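Local coordinates for periplasmic binding protein (Sulfurospirillum deleyianum, PDB 4PAG) that probably captures a solute for an ABC transporter and holds a histidine molecule in its pocket, at residues F219-I222 / I223-P227; P235-Y238 / K239-R243. All blocks are in the same frame, centred on the assembly; numbering follows the deposited sequence.

Contact 1. Residues F219-I222 / I223-P227; sequences FEQI and ILYDP
Gln221 lays its side chain over one face of the Tyr225 ring, one helical turn further on. With CG anti to the backbone N (chi1 -172°) and a bend at chi2, CG sits 4.1 Å from the ring centroid, a CH-pi contact. The amide atom NE2 lies 3.3 Å from Tyr225 CE1, above the plane and toward the rim. The amide is turned 50° from the ring. Phe219 and Ile223 form an apolar patch, where CD1 of Ile223 comes over the ring face, 3.6 Å from CE2 of Phe219. The packed side is that of Ile222 and Pro227, both buried, while Glu220 and Leu224 are exposed on the solvent side. Beneath the side chains run i to i+4 backbone bonds, the last from Asp226 N to Ile222 O (3.1 Å). Asp226 then takes positive phi and the helix ends. The Tyr225 hydroxyl is hydrogen-bonded to His204, so an alanine here would probably leave His204 without that partner and the Gln221 side chain free to turn. Phe219 meets Trp247 edge to face. Through Ile222 and Pro227 on Tyr174, helix 219-225 and its following turn lie against the sheet at strand 172-176, and the chain then enters strand 229-232.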
ATOM      1  N   PHE A 219     -24.910  -9.921  -0.071  1.00 18.00           N
ATOM      2  CA  PHE A 219     -25.609  -8.640  -0.021  1.00 18.50           C
ATOM      3  C   PHE A 219     -26.390  -8.522   1.295  1.00 18.51           C
ATOM      4  O   PHE A 219     -26.380  -7.480   1.949  1.00 16.37           O
ATOM      5  CB  PHE A 219     -26.527  -8.504  -1.244  1.00 18.97           C
ATOM      6  CG  PHE A 219     -27.375  -7.268  -1.236  1.00 22.30           C
ATOM      7  CD1 PHE A 219     -26.794  -6.011  -1.238  1.00 22.14           C
ATOM      8  CD2 PHE A 219     -28.765  -7.361  -1.235  1.00 24.20           C
ATOM      9  CE1 PHE A 219     -27.576  -4.870  -1.223  1.00 25.30           C
ATOM     10  CE2 PHE A 219     -29.550  -6.222  -1.229  1.00 26.74           C
ATOM     11  CZ  PHE A 219     -28.953  -4.974  -1.222  1.00 24.72           C
ATOM     12  N   GLU A 220     -27.014  -9.624   1.702  1.00 19.29           N
ATOM     13  CA  GLU A 220     -27.850  -9.647   2.892  1.00 21.84           C
ATOM     14  C   GLU A 220     -27.017  -9.371   4.155  1.00 17.98           C
ATOM     15  O   GLU A 220     -27.458  -8.674   5.068  1.00 18.32           O
ATOM     16  CB  GLU A 220     -28.603 -10.983   2.960  1.00 25.45           C
ATOM     17  CG  GLU A 220     -29.688 -11.148   1.878  1.00 30.97           C
ATOM     18  CD  GLU A 220     -29.172 -11.274   0.426  1.00 36.32           C
ATOM     19  OE1 GLU A 220     -28.053 -11.814   0.180  1.00 30.79           O
ATOM     20  OE2 GLU A 220     -29.912 -10.835  -0.495  1.00 43.52           O
ATOM     21  N   GLN A 221     -25.791  -9.883   4.172  1.00 17.23           N
ATOM     22  CA  GLN A 221     -24.849  -9.638   5.260  1.00 16.85           C
ATOM     23  C   GLN A 221     -24.393  -8.173   5.339  1.00 16.22           C
ATOM     24  O   GLN A 221     -24.237  -7.619   6.428  1.00 16.28           O
ATOM     25  CB  GLN A 221     -23.626 -10.538   5.095  1.00 16.81           C
ATOM     26  CG  GLN A 221     -22.680 -10.486   6.283  1.00 18.79           C
ATOM     27  CD  GLN A 221     -23.353 -10.974   7.544  1.00 18.23           C
ATOM     28  OE1 GLN A 221     -23.818 -12.100   7.590  1.00 19.87           O
ATOM     29  NE2 GLN A 221     -23.423 -10.130   8.561  1.00 19.55           N
ATOM     30  N   ILE A 222     -24.170  -7.553   4.187  1.00 15.71           N
ATOM     31  CA  ILE A 222     -23.773  -6.136   4.140  1.00 17.36           C
ATOM     32  C   ILE A 222     -24.889  -5.255   4.712  1.00 17.14           C
ATOM     33  O   ILE A 222     -24.626  -4.330   5.481  1.00 15.82           O
ATOM     34  CB  ILE A 222     -23.410  -5.694   2.710  1.00 18.17           C
ATOM     35  CG1 ILE A 222     -22.187  -6.478   2.218  1.00 18.03           C
ATOM     36  CG2 ILE A 222     -23.143  -4.190   2.661  1.00 18.11           C
ATOM     37  CD1 ILE A 222     -21.978  -6.452   0.718  1.00 19.17           C
ATOM     38  N   ILE A 223     -26.132  -5.563   4.353  1.00 17.59           N
ATOM     39  CA  ILE A 223     -27.285  -4.879   4.948  1.00 17.33           C
ATOM     40  C   ILE A 223     -27.263  -4.998   6.469  1.00 17.43           C
ATOM     41  O   ILE A 223     -27.468  -4.001   7.171  1.00 18.56           O
ATOM     42  CB  ILE A 223     -28.623  -5.419   4.405  1.00 18.52           C
ATOM     43  CG1 ILE A 223     -28.783  -5.061   2.931  1.00 20.25           C
ATOM     44  CG2 ILE A 223     -29.797  -4.870   5.218  1.00 19.05           C
ATOM     45  CD1 ILE A 223     -29.989  -5.706   2.277  1.00 24.07           C
ATOM     46  N   LEU A 224     -27.012  -6.203   6.981  1.00 17.42           N
ATOM     47  CA  LEU A 224     -26.945  -6.417   8.433  1.00 19.27           C
ATOM     48  C   LEU A 224     -25.845  -5.588   9.072  1.00 17.87           C
ATOM     49  O   LEU A 224     -26.049  -5.009  10.134  1.00 17.85           O
ATOM     50  CB  LEU A 224     -26.738  -7.896   8.782  1.00 20.36           C
ATOM     51  CG  LEU A 224     -27.936  -8.805   8.548  1.00 22.36           C
ATOM     52  CD1 LEU A 224     -27.525 -10.264   8.678  1.00 23.81           C
ATOM     53  CD2 LEU A 224     -29.075  -8.474   9.513  1.00 24.67           C
ATOM     54  N   TYR A 225     -24.686  -5.523   8.414  1.00 16.61           N
ATOM     55  CA  TYR A 225     -23.558  -4.764   8.930  1.00 16.26           C
ATOM     56  C   TYR A 225     -23.844  -3.256   9.026  1.00 16.83           C
ATOM     57  O   TYR A 225     -23.268  -2.574   9.874  1.00 16.23           O
ATOM     58  CB  TYR A 225     -22.292  -5.021   8.093  1.00 15.73           C
ATOM     59  CG  TYR A 225     -21.590  -6.363   8.306  1.00 15.65           C
ATOM     60  CD1 TYR A 225     -21.639  -7.034   9.531  1.00 17.07           C
ATOM     61  CD2 TYR A 225     -20.809  -6.924   7.288  1.00 16.32           C
ATOM     62  CE1 TYR A 225     -20.971  -8.239   9.721  1.00 17.58           C
ATOM     63  CE2 TYR A 225     -20.129  -8.128   7.470  1.00 17.08           C
ATOM     64  CZ  TYR A 225     -20.216  -8.783   8.684  1.00 18.52           C
ATOM     65  OH  TYR A 225     -19.545  -9.977   8.878  1.00 18.93           O
ATOM     66  N   ASP A 226     -24.723  -2.742   8.165  1.00 16.73           N
ATOM     67  CA  ASP A 226     -25.175  -1.351   8.237  1.00 18.23           C
ATOM     68  C   ASP A 226     -23.995  -0.358   8.328  1.00 17.21           C
ATOM     69  O   ASP A 226     -23.911   0.441   9.268  1.00 18.23           O
ATOM     70  CB  ASP A 226     -26.130  -1.197   9.439  1.00 21.27           C
ATOM     71  CG  ASP A 226     -26.774   0.188   9.529  1.00 24.68           C
ATOM     72  OD1 ASP A 226     -26.978   0.836   8.485  1.00 25.63           O
ATOM     73  OD2 ASP A 226     -27.087   0.629  10.660  1.00 28.11           O
ATOM     74  N   PRO A 227     -23.069  -0.406   7.356  1.00 14.82           N
ATOM     75  CA  PRO A 227     -21.925   0.502   7.482  1.00 15.67           C
ATOM     76  C   PRO A 227     -22.334   1.964   7.322  1.00 15.85           C
ATOM     77  O   PRO A 227     -23.322   2.270   6.642  1.00 17.79           O
ATOM     78  CB  PRO A 227     -21.009   0.072   6.330  1.00 15.80           C
ATOM     79  CG  PRO A 227     -21.949  -0.472   5.299  1.00 16.10           C
ATOM     80  CD  PRO A 227     -23.013  -1.180   6.098  1.00 15.41           C
TER

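Contact 2. Residues P235-Y238 / K239-R243. With HIS (histidine), chain E.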
ATOM      1  N   PRO A 235     -13.847   0.470  -9.807  1.00 16.03           N
ATOM      2  CA  PRO A 235     -14.706   1.516 -10.364  1.00 18.00           C
ATOM      3  C   PRO A 235     -16.033   1.000 -10.925  1.00 19.33           C
ATOM      4  O   PRO A 235     -17.011   1.741 -10.882  1.00 20.19           O
ATOM      5  CB  PRO A 235     -13.849   2.144 -11.472  1.00 19.34           C
ATOM      6  CG  PRO A 235     -12.794   1.144 -11.775  1.00 20.50           C
ATOM      7  CD  PRO A 235     -12.550   0.388 -10.504  1.00 18.03           C
ATOM      8  N   THR A 236     -16.088  -0.244 -11.415  1.00 21.56           N
ATOM      9  CA  THR A 236     -17.368  -0.796 -11.911  1.00 24.51           C
ATOM     10  C   THR A 236     -18.377  -0.926 -10.770  1.00 20.73           C
ATOM     11  O   THR A 236     -19.561  -0.634 -10.944  1.00 23.13           O
ATOM     12  CB  THR A 236     -17.254  -2.170 -12.636  1.00 28.14           C
ATOM     13  OG1 THR A 236     -16.991  -3.225 -11.692  1.00 37.40           O
ATOM     14  CG2 THR A 236     -16.179  -2.151 -13.690  1.00 26.70           C
ATOM     15  N   PHE A 237     -17.915  -1.345  -9.597  1.00 17.81           N
ATOM     16  CA  PHE A 237     -18.811  -1.427  -8.467  1.00 17.42           C
ATOM     17  C   PHE A 237     -19.262  -0.040  -8.000  1.00 16.22           C
ATOM     18  O   PHE A 237     -20.431   0.164  -7.642  1.00 16.58           O
ATOM     19  CB  PHE A 237     -18.217  -2.200  -7.295  1.00 18.88           C
ATOM     20  CG  PHE A 237     -19.171  -2.310  -6.160  1.00 18.03           C
ATOM     21  CD1 PHE A 237     -20.387  -2.956  -6.351  1.00 17.94           C
ATOM     22  CD2 PHE A 237     -18.922  -1.690  -4.953  1.00 17.12           C
ATOM     23  CE1 PHE A 237     -21.312  -3.024  -5.336  1.00 18.36           C
ATOM     24  CE2 PHE A 237     -19.850  -1.756  -3.927  1.00 19.09           C
ATOM     25  CZ  PHE A 237     -21.049  -2.419  -4.121  1.00 19.04           C
ATOM     26  N   TYR A 238     -18.344   0.916  -8.006  1.00 14.19           N
ATOM     27  CA  TYR A 238     -18.682   2.276  -7.593  1.00 15.93           C
ATOM     28  C   TYR A 238     -19.834   2.857  -8.428  1.00 16.16           C
ATOM     29  O   TYR A 238     -20.726   3.520  -7.888  1.00 15.33           O
ATOM     30  CB  TYR A 238     -17.445   3.159  -7.655  1.00 16.89           C
ATOM     31  CG  TYR A 238     -17.706   4.590  -7.286  1.00 17.48           C
ATOM     32  CD1 TYR A 238     -17.782   4.988  -5.954  1.00 17.94           C
ATOM     33  CD2 TYR A 238     -17.885   5.547  -8.267  1.00 21.19           C
ATOM     34  CE1 TYR A 238     -18.017   6.310  -5.613  1.00 19.21           C
ATOM     35  CE2 TYR A 238     -18.132   6.865  -7.937  1.00 27.51           C
ATOM     36  CZ  TYR A 238     -18.197   7.241  -6.611  1.00 24.62           C
ATOM     37  OH  TYR A 238     -18.446   8.560  -6.307  1.00 32.41           O
ATOM     38  N   LYS A 239     -19.833   2.590  -9.731  1.00 17.71           N
ATOM     39  CA  LYS A 239     -20.971   2.964 -10.591  1.00 20.98           C
ATOM     40  C   LYS A 239     -22.221   2.154 -10.253  1.00 19.24           C
ATOM     41  O   LYS A 239     -23.308   2.706 -10.090  1.00 20.24           O
ATOM     42  CB  LYS A 239     -20.639   2.754 -12.075  1.00 23.03           C
ATOM     43  CG  LYS A 239     -19.517   3.601 -12.658  1.00 28.05           C
ATOM     44  CD  LYS A 239     -19.659   5.077 -12.325  1.00 34.86           C
ATOM     45  CE  LYS A 239     -19.403   5.969 -13.533  1.00 45.71           C
ATOM     46  NZ  LYS A 239     -20.661   6.179 -14.304  1.00 52.94           N
ATOM     47  N   THR A 240     -22.055   0.842 -10.150  1.00 20.01           N
ATOM     48  CA  THR A 240     -23.170  -0.068  -9.877  1.00 21.02           C
ATOM     49  C   THR A 240     -23.938   0.301  -8.613  1.00 21.07           C
ATOM     50  O   THR A 240     -25.176   0.310  -8.616  1.00 18.99           O
ATOM     51  CB  THR A 240     -22.664  -1.517  -9.759  1.00 22.55           C
ATOM     52  OG1 THR A 240     -22.254  -1.976 -11.052  1.00 22.55           O
ATOM     53  CG2 THR A 240     -23.741  -2.451  -9.226  1.00 24.69           C
ATOM     54  N   VAL A 241     -23.209   0.618  -7.544  1.00 20.51           N
ATOM     55  CA  VAL A 241     -23.819   0.839  -6.231  1.00 22.18           C
ATOM     56  C   VAL A 241     -24.743   2.068  -6.214  1.00 22.10           C
ATOM     57  O   VAL A 241     -25.650   2.148  -5.389  1.00 22.37           O
ATOM     58  CB  VAL A 241     -22.743   0.903  -5.098  1.00 23.78           C
ATOM     59  CG1 VAL A 241     -21.979   2.211  -5.122  1.00 22.10           C
ATOM     60  CG2 VAL A 241     -23.370   0.692  -3.730  1.00 25.49           C
ATOM     61  N   PHE A 242     -24.522   3.004  -7.136  1.00 21.77           N
ATOM     62  CA  PHE A 242     -25.412   4.163  -7.304  1.00 21.98           C
ATOM     63  C   PHE A 242     -26.424   4.028  -8.447  1.00 23.01           C
ATOM     64  O   PHE A 242     -27.386   4.800  -8.514  1.00 27.32           O
ATOM     65  CB  PHE A 242     -24.589   5.435  -7.486  1.00 21.76           C
ATOM     66  CG  PHE A 242     -23.952   5.916  -6.222  1.00 20.28           C
ATOM     67  CD1 PHE A 242     -24.732   6.422  -5.193  1.00 19.95           C
ATOM     68  CD2 PHE A 242     -22.578   5.840  -6.045  1.00 15.32           C
ATOM     69  CE1 PHE A 242     -24.149   6.854  -4.012  1.00 21.04           C
ATOM     70  CE2 PHE A 242     -21.987   6.283  -4.873  1.00 18.28           C
ATOM     71  CZ  PHE A 242     -22.774   6.784  -3.853  1.00 20.38           C
ATOM     72  N   ARG A 243     -26.214   3.058  -9.332  1.00 24.85           N
ATOM     73  CA  ARG A 243     -27.129   2.804 -10.454  1.00 28.62           C
ATOM     74  C   ARG A 243     -28.222   1.792 -10.071  1.00 29.06           C
ATOM     75  O   ARG A 243     -29.397   2.039 -10.334  1.00 32.88           O
ATOM     76  CB  ARG A 243     -26.348   2.328 -11.685  1.00 29.32           C
ATOM     77  CG  ARG A 243     -27.183   2.141 -12.946  1.00 32.10           C
ATOM     78  CD  ARG A 243     -26.404   1.488 -14.089  1.00 31.67           C
ATOM     79  NE  ARG A 243     -25.945   0.133 -13.764  1.00 34.22           N
ATOM     80  CZ  ARG A 243     -24.693  -0.209 -13.441  1.00 27.01           C
ATOM     81  NH1 ARG A 243     -23.725   0.691 -13.394  1.00 22.66           N
ATOM     82  NH2 ARG A 243     -24.406  -1.475 -13.166  1.00 28.06           N
TER
HETATM   83  N   HIS E 403     -11.777   6.694 -10.914  0.50 28.91           N
HETATM   84  CA  HIS E 403     -10.491   6.078 -10.486  0.50 25.90           C
HETATM   85  C   HIS E 403     -10.464   4.596 -10.830  0.50 22.60           C
HETATM   86  O   HIS E 403     -10.598   3.689  -9.997  0.50 15.82           O
HETATM   87  CB  HIS E 403     -10.255   6.289  -8.996  0.50 24.46           C
HETATM   88  CG  HIS E 403     -10.485   7.698  -8.543  0.50 24.82           C
HETATM   89  ND1 HIS E 403     -10.906   8.015  -7.270  0.50 21.02           N
HETATM   90  CD2 HIS E 403     -10.357   8.874  -9.201  0.50 27.39           C
HETATM   91  CE1 HIS E 403     -11.016   9.326  -7.158  0.50 24.88           C
HETATM   92  NE2 HIS E 403     -10.689   9.871  -8.315  0.50 28.41           N
HETATM   93  OXT HIS E 403     -10.309   4.283 -12.001  0.50 24.38           O
HETATM   94  O   HOH W   1     -21.135  -0.519 -13.391  1.00 24.46           O
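A water ties the carbonyl of Thr236 to Arg243, seven residues on along the same helix. It donates to Thr236 O and accepts from Arg243 NH1, both at 2.9 Å. Thr236 O also takes the backbone N-H of Thr240, so two donors grip this one oxygen. Tyr238 and Phe242 form an edge-to-face pair. Phe242 turns its edge to the tyrosine face, with the planes at 75° and the centroids 5.8 Å apart. The edge of the Phe242 ring also meets Tyr238 O, 3.5 Å from CD2. Phe237 has CG anti to the backbone N (chi1 -178°), which sends its ring along the helix to Val241. There Val241 CB lies over one ring face, 4.2 Å from the centroid. Strand 258-260 receives Tyr238, Val241 and Phe242 through Val258, while Phe237 packs on Val232. At the N-terminal end, Pro235 CG lies 3.8 Å from O of the bound histidine, and Lys263 hydrogen-bonds to that ligand. The chemistry is therefore divided: aromatic and aliphatic groups fix the helix to the sheet, polar groups and water link its turns, and the proline meets the ligand carboxylate through ring carbons, a van der Waals contact.

Contact 1 is a short helix and the turn that ends it; contact 2 lies wholly within helix 235-243. They pack on the same parallel sheet and are joined in series through strand 229-232. Their centres lie about 17 Å apart and their nearest atoms about 6 Å apart, so they do not touch. Trp247 bridges them, meeting Phe219 of contact 1 and Phe237 of contact 2 edge to face. Each contact is part core, part surface. Contact 1 buries Ile222 and Pro227 against strand 172-176, and contact 2 buries Phe237 and Val241 near strands 229-232 and 258-260. Their chemistry differs: an amide over a ring in contact 1, a ring pair and a water bridge in contact 2. Contact 2 also reaches the ligand pocket.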